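Local coordinates for protein trichothecene 15-O-acetyltransferase TRI3 (Fusarium sporotrichioides, PDB 3FOT) that acetylates the 15-hydroxyl group of trichothecene intermediates in the biosynthesis of sesquiterpene mycotoxins such as T-2 toxin, at residues A[104-109]-A[186-191]; A[44-49]-A[94-99]. All blocks are in the same frame, centred on the assembly; numbering follows the deposited sequence.

After strands 20-21 and 28-32 and helix 36-41, the chain reaches residues 44-49, the end of a short helix, and then passes through strand 53-61 and helix 71-88. It returns at 94-99, where interaction 2 closes the first loop. A few residues later it enters 104-109, and 76 intervening residues separate this segment from 186-191, where interaction 1 closes the second. The two loops follow one another, neither nested nor crossed. Strands 95-97 and 105-109 are antiparallel neighbours in a four-stranded sheet, with Ile105 N 2.8 Å from Ser97 O. The sheet is thus tied to the helix end at 43-46 and to the loop after strand 177-184, and Leu187 also packs on Val96.

Interaction 1: residues A[104-109]-A[186-191]; sequences AIITYE and HLFWDG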
loop_
_atom_site.group_PDB
_atom_site.type_symbol
_atom_site.label_atom_id
_atom_site.label_comp_id
_atom_site.label_asym_id
_atom_site.label_seq_id
_atom_site.Cartn_x
_atom_site.Cartn_y
_atom_site.Cartn_z
ATOM N N ALA A 104 8.200 -15.012 8.346
ATOM C CA ALA A 104 8.444 -14.214 9.543
ATOM C C ALA A 104 7.496 -14.581 10.673
ATOM O O ALA A 104 6.419 -15.146 10.453
ATOM C CB ALA A 104 8.251 -12.745 9.211
ATOM N N ILE A 105 7.880 -14.207 11.894
ATOM C CA ILE A 105 7.010 -14.396 13.047
ATOM C C ILE A 105 6.562 -13.022 13.538
ATOM O O ILE A 105 7.366 -12.128 13.688
ATOM C CB ILE A 105 7.735 -15.152 14.185
ATOM C CG1 ILE A 105 8.215 -16.526 13.695
ATOM C CG2 ILE A 105 6.836 -15.261 15.438
ATOM C CD1 ILE A 105 9.318 -17.135 14.614
ATOM N N ILE A 106 5.266 -12.862 13.730
ATOM C CA ILE A 106 4.719 -11.581 14.182
ATOM C C ILE A 106 4.358 -11.689 15.655
ATOM O O ILE A 106 3.589 -12.576 16.059
ATOM C CB ILE A 106 3.440 -11.188 13.385
ATOM C CG1 ILE A 106 3.815 -10.915 11.918
ATOM C CG2 ILE A 106 2.711 -9.989 14.047
ATOM C CD1 ILE A 106 2.644 -10.767 10.944
ATOM N N THR A 107 4.888 -10.771 16.455
ATOM C CA THR A 107 4.620 -10.818 17.898
ATOM C C THR A 107 3.905 -9.540 18.346
ATOM O O THR A 107 4.222 -8.455 17.851
ATOM C CB THR A 107 5.937 -11.007 18.667
ATOM O OG1 THR A 107 6.491 -12.292 18.345
ATOM C CG2 THR A 107 5.719 -10.925 20.175
ATOM N N TYR A 108 2.945 -9.678 19.262
ATOM C CA TYR A 108 2.394 -8.523 19.954
ATOM C C TYR A 108 2.509 -8.711 21.471
ATOM O O TYR A 108 2.156 -9.781 21.993
ATOM C CB TYR A 108 0.923 -8.240 19.586
ATOM C CG TYR A 108 0.458 -7.010 20.335
ATOM C CD1 TYR A 108 0.882 -5.742 19.923
ATOM C CD2 TYR A 108 -0.312 -7.120 21.507
ATOM C CE1 TYR A 108 0.543 -4.597 20.633
ATOM C CE2 TYR A 108 -0.673 -5.972 22.234
ATOM C CZ TYR A 108 -0.235 -4.717 21.780
ATOM O OH TYR A 108 -0.569 -3.583 22.477
ATOM N N GLU A 109 2.976 -7.678 22.164
ATOM C CA GLU A 109 3.003 -7.702 23.632
ATOM C C GLU A 109 2.387 -6.413 24.185
ATOM O O GLU A 109 2.747 -5.309 23.770
ATOM C CB GLU A 109 4.433 -7.901 24.143
ATOM C CG GLU A 109 4.576 -7.900 25.672
ATOM C CD GLU A 109 6.022 -8.004 26.138
ATOM O OE1 GLU A 109 6.959 -7.652 25.381
ATOM O OE2 GLU A 109 6.222 -8.445 27.286
ATOM N N HIS A 186 5.987 -3.100 6.068
ATOM C CA HIS A 186 4.862 -3.662 5.321
ATOM C C HIS A 186 4.387 -4.988 5.926
ATOM O O HIS A 186 3.302 -5.434 5.609
ATOM C CB HIS A 186 5.257 -3.868 3.864
ATOM C CG HIS A 186 4.095 -3.984 2.915
ATOM N ND1 HIS A 186 4.171 -3.568 1.604
ATOM C CD2 HIS A 186 2.833 -4.443 3.093
ATOM C CE1 HIS A 186 3.020 -3.815 0.995
ATOM N NE2 HIS A 186 2.190 -4.344 1.877
ATOM N N LEU A 187 5.186 -5.627 6.787
ATOM C CA LEU A 187 4.750 -6.916 7.343
ATOM C C LEU A 187 3.371 -6.806 8.029
ATOM O O LEU A 187 2.572 -7.741 7.967
ATOM C CB LEU A 187 5.801 -7.459 8.346
ATOM C CG LEU A 187 5.546 -8.824 8.978
ATOM C CD1 LEU A 187 5.217 -9.912 7.898
ATOM C CD2 LEU A 187 6.774 -9.219 9.816
ATOM N N PHE A 188 3.110 -5.678 8.702
ATOM C CA PHE A 188 1.990 -5.606 9.662
ATOM C C PHE A 188 0.695 -5.029 9.083
ATOM O O PHE A 188 -0.333 -4.895 9.799
ATOM C CB PHE A 188 2.419 -4.804 10.908
ATOM C CG PHE A 188 3.735 -5.265 11.487
ATOM C CD1 PHE A 188 3.856 -6.503 12.118
ATOM C CD2 PHE A 188 4.863 -4.483 11.362
ATOM C CE1 PHE A 188 5.102 -6.908 12.624
ATOM C CE2 PHE A 188 6.092 -4.883 11.860
ATOM C CZ PHE A 188 6.220 -6.090 12.489
ATOM N N TRP A 189 0.746 -4.704 7.796
ATOM C CA TRP A 189 -0.363 -4.028 7.116
ATOM C C TRP A 189 -0.409 -4.360 5.652
ATOM O O TRP A 189 0.608 -4.661 5.054
ATOM C CB TRP A 189 -0.156 -2.507 7.137
ATOM C CG TRP A 189 0.400 -1.900 8.392
ATOM C CD1 TRP A 189 1.732 -1.693 8.690
ATOM C CD2 TRP A 189 -0.342 -1.359 9.482
ATOM N NE1 TRP A 189 1.847 -1.057 9.901
ATOM C CE2 TRP A 189 0.594 -0.843 10.410
ATOM C CE3 TRP A 189 -1.721 -1.257 9.779
ATOM C CZ2 TRP A 189 0.207 -0.230 11.610
ATOM C CZ3 TRP A 189 -2.100 -0.655 10.980
ATOM C CH2 TRP A 189 -1.145 -0.146 11.873
ATOM N N ASP A 190 -1.573 -4.200 5.026
ATOM C CA ASP A 190 -1.509 -3.910 3.595
ATOM C C ASP A 190 -1.785 -2.420 3.397
ATOM O O ASP A 190 -1.986 -1.690 4.376
ATOM C CB ASP A 190 -2.433 -4.807 2.759
ATOM C CG ASP A 190 -3.862 -4.776 3.205
ATOM O OD1 ASP A 190 -4.261 -3.843 3.922
ATOM O OD2 ASP A 190 -4.613 -5.685 2.774
ATOM N N GLY A 191 -1.779 -1.949 2.159
ATOM C CA GLY A 191 -2.066 -0.525 1.915
ATOM C C GLY A 191 -3.366 -0.027 2.486
ATOM O O GLY A 191 -3.456 1.117 2.927
#
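Leu187 fits its branched end against Ala104 and Ile106, at the start of strand 105-109. Its CD2 methyl lies 3.9 Å from Ala104 CB, while its CG approaches Ile106 CG1 at 4.0 Å and Ile106 CD1 at the same distance. The CB of the leucine already points at the strand, and chi1 of -177°, with CG opposite the backbone nitrogen, carries the branch onward to it. Ile106 comes from the other direction, and the two side chains lie alongside, running in opposite senses.

The isoleucine divides its branches between two partners. Its CG1-CD1 arm runs along Leu187, whereas CG2 turns to Phe188 and meets the ring at its edge, near the ring plane, 4.1 Å from CD1. One face of that ring is taken by Leu187 CB, which sits over its centre, 4.1 Å above the plane. All four residues that touch across the contact are buried, and no hydrogen bond crosses between strand and loop. The loop segment reads HLFWDG, the HxxxD signature of BAHD acyltransferases, whose histidine serves as the general base in relatives. The contact therefore packs the two residues following that histidine onto the sheet; the side chain of Leu187 lies about 11 Å from that of His414, which binds 15-deacetylcalonectrin.

His186 takes no part; its ND1 bonds Tyr51 O. Within the loop, Phe188 CB lies on one face of the Trp189 indole, 3.8 Å above its plane and toward the rim, so in this run each residue's CB rests on the ring of the next, Leu187 on Phe188 and Phe188 on Trp189. Leu187 N is held by Asn185 OD1. At the far end of the signature, Asp190 makes a salt bridge with Arg342 through OD2, and its OD1 caps the first turn of helix 191-205 at Gly193 N.

Interaction 2: residues A[44-49]-A[94-99]; sequences EKNRRA and CTVSWD
Asn46 approaches the indole of Trp98 from its edge, starting with CB, which lies near the ring plane at 3.7 Å from CZ2. The next atom, CG, is also in that plane, 4.0 Å from CZ2; chi1 of -160° swings the amide away from the backbone N and along the rim, its plane turned 61° from the ring. OD1 then lies 3.8 Å from Trp98 CH2 and 4.1 Å from Val96 CG1. At the tip, ND2 leaves both segments to bond Val40 O and Asn185 OD1.

Val96 CG2 rests on one face of the indole, toward its rim, while Trp98 NE1 bonds Gly41 O. Arg47 joins from the next position; its chain is extended from CG to NE and turns at the last bond (chi4 -82°), leaving NH2 3.7 Å from Trp98 CZ3. Here CZ3 lies over a guanidinium face, but NH2 meets the indole obliquely. Glu43 pairs with Arg47 NE, and Asn151 O accepts from NH1.

No hydrogen bond joins 44-49 to 94-99: the contact is mostly van der Waals, probably with some electrostatic attraction of the guanidinium to the indole, and the polar groups around the ring are oriented mainly by partners beyond the two segments.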
loop_
_atom_site.group_PDB
_atom_site.type_symbol
_atom_site.label_atom_id
_atom_site.label_comp_id
_atom_site.label_asym_id
_atom_site.label_seq_id
_atom_site.Cartn_x
_atom_site.Cartn_y
_atom_site.Cartn_z
ATOM N N GLU A 44 15.900 -11.347 4.674
ATOM C CA GLU A 44 16.926 -10.612 3.920
ATOM C C GLU A 44 16.410 -9.335 3.217
ATOM O O GLU A 44 17.207 -8.462 2.857
ATOM C CB GLU A 44 17.649 -11.532 2.912
ATOM C CG GLU A 44 16.797 -12.118 1.768
ATOM C CD GLU A 44 16.070 -13.423 2.094
ATOM O OE1 GLU A 44 15.964 -13.824 3.291
ATOM O OE2 GLU A 44 15.551 -14.034 1.122
ATOM N N LYS A 45 15.104 -9.265 3.003
ATOM C CA LYS A 45 14.465 -8.097 2.390
ATOM C C LYS A 45 13.875 -7.156 3.428
ATOM O O LYS A 45 14.054 -5.936 3.340
ATOM C CB LYS A 45 13.396 -8.555 1.409
ATOM C CG LYS A 45 13.925 -9.469 0.327
ATOM C CD LYS A 45 12.987 -9.385 -0.847
ATOM C CE LYS A 45 13.097 -10.580 -1.764
ATOM N NZ LYS A 45 14.391 -10.578 -2.474
ATOM N N ASN A 46 13.178 -7.718 4.410
ATOM C CA ASN A 46 12.606 -6.927 5.493
ATOM C C ASN A 46 13.682 -6.161 6.292
ATOM O O ASN A 46 13.475 -5.001 6.669
ATOM C CB ASN A 46 11.754 -7.819 6.396
ATOM C CG ASN A 46 10.764 -7.027 7.218
ATOM O OD1 ASN A 46 11.091 -6.595 8.319
ATOM N ND2 ASN A 46 9.548 -6.806 6.671
ATOM N N ARG A 47 14.824 -6.810 6.558
ATOM C CA ARG A 47 15.944 -6.132 7.239
ATOM C C ARG A 47 16.512 -4.954 6.449
ATOM O O ARG A 47 17.138 -4.066 7.031
ATOM C CB ARG A 47 17.059 -7.121 7.621
ATOM C CG ARG A 47 16.656 -8.032 8.751
ATOM C CD ARG A 47 17.822 -8.929 9.228
ATOM N NE ARG A 47 17.445 -9.644 10.447
ATOM C CZ ARG A 47 17.494 -9.141 11.680
ATOM N NH1 ARG A 47 17.888 -7.888 11.899
ATOM N NH2 ARG A 47 17.134 -9.886 12.703
ATOM N N ARG A 48 16.267 -4.934 5.138
ATOM C CA ARG A 48 16.752 -3.870 4.277
ATOM C C ARG A 48 15.617 -2.938 3.861
ATOM O O ARG A 48 15.800 -2.100 2.990
ATOM C CB ARG A 48 17.390 -4.452 3.036
ATOM C CG ARG A 48 18.765 -5.053 3.269
ATOM C CD ARG A 48 19.364 -5.447 1.915
ATOM N NE ARG A 48 18.750 -6.665 1.384
ATOM C CZ ARG A 48 18.649 -6.974 0.090
ATOM N NH1 ARG A 48 19.098 -6.134 -0.845
ATOM N NH2 ARG A 48 18.085 -8.127 -0.262
ATOM N N ALA A 49 14.458 -3.100 4.507
ATOM C CA ALA A 49 13.287 -2.245 4.270
ATOM C C ALA A 49 12.801 -2.285 2.826
ATOM O O ALA A 49 12.249 -1.295 2.331
ATOM C CB ALA A 49 13.600 -0.788 4.680
ATOM N N CYS A 94 3.125 -4.255 16.738
ATOM C CA CYS A 94 3.637 -5.607 16.537
ATOM C C CYS A 94 5.110 -5.513 16.120
ATOM O O CYS A 94 5.555 -4.481 15.590
ATOM C CB CYS A 94 2.814 -6.373 15.490
ATOM S SG CYS A 94 1.126 -6.748 15.996
ATOM N N THR A 95 5.861 -6.583 16.386
ATOM C CA THR A 95 7.270 -6.646 16.063
ATOM C C THR A 95 7.533 -7.928 15.266
ATOM O O THR A 95 6.701 -8.830 15.240
ATOM C CB THR A 95 8.117 -6.663 17.354
ATOM O OG1 THR A 95 7.676 -7.736 18.206
ATOM C CG2 THR A 95 7.974 -5.339 18.101
ATOM N N VAL A 96 8.705 -8.009 14.655
ATOM C CA VAL A 96 9.012 -9.123 13.795
ATOM C C VAL A 96 10.246 -9.848 14.288
ATOM O O VAL A 96 11.198 -9.221 14.783
ATOM C CB VAL A 96 9.239 -8.669 12.334
ATOM C CG1 VAL A 96 10.435 -7.739 12.200
ATOM C CG2 VAL A 96 9.430 -9.891 11.420
ATOM N N SER A 97 10.225 -11.166 14.135
ATOM C CA SER A 97 11.413 -11.993 14.358
ATOM C C SER A 97 11.436 -13.122 13.352
ATOM O O SER A 97 10.447 -13.373 12.644
ATOM C CB SER A 97 11.429 -12.589 15.775
ATOM O OG SER A 97 10.328 -13.433 16.038
ATOM N N TRP A 98 12.564 -13.825 13.309
ATOM C CA TRP A 98 12.673 -14.927 12.397
ATOM C C TRP A 98 13.338 -16.100 13.084
ATOM O O TRP A 98 14.180 -15.921 13.986
ATOM C CB TRP A 98 13.528 -14.571 11.186
ATOM C CG TRP A 98 12.934 -13.533 10.302
ATOM C CD1 TRP A 98 12.103 -13.741 9.236
ATOM C CD2 TRP A 98 13.090 -12.112 10.426
ATOM N NE1 TRP A 98 11.761 -12.527 8.659
ATOM C CE2 TRP A 98 12.343 -11.517 9.374
ATOM C CE3 TRP A 98 13.812 -11.282 11.305
ATOM C CZ2 TRP A 98 12.291 -10.130 9.179
ATOM C CZ3 TRP A 98 13.755 -9.891 11.112
ATOM C CH2 TRP A 98 12.984 -9.335 10.062
ATOM N N ASP A 99 12.987 -17.287 12.620
ATOM C CA ASP A 99 13.888 -18.434 12.809
ATOM C C ASP A 99 14.466 -18.836 11.463
ATOM O O ASP A 99 14.726 -17.979 10.611
ATOM C CB ASP A 99 13.195 -19.586 13.543
ATOM C CG ASP A 99 11.902 -20.018 12.891
ATOM O OD1 ASP A 99 11.706 -19.829 11.662
ATOM O OD2 ASP A 99 11.081 -20.574 13.618
#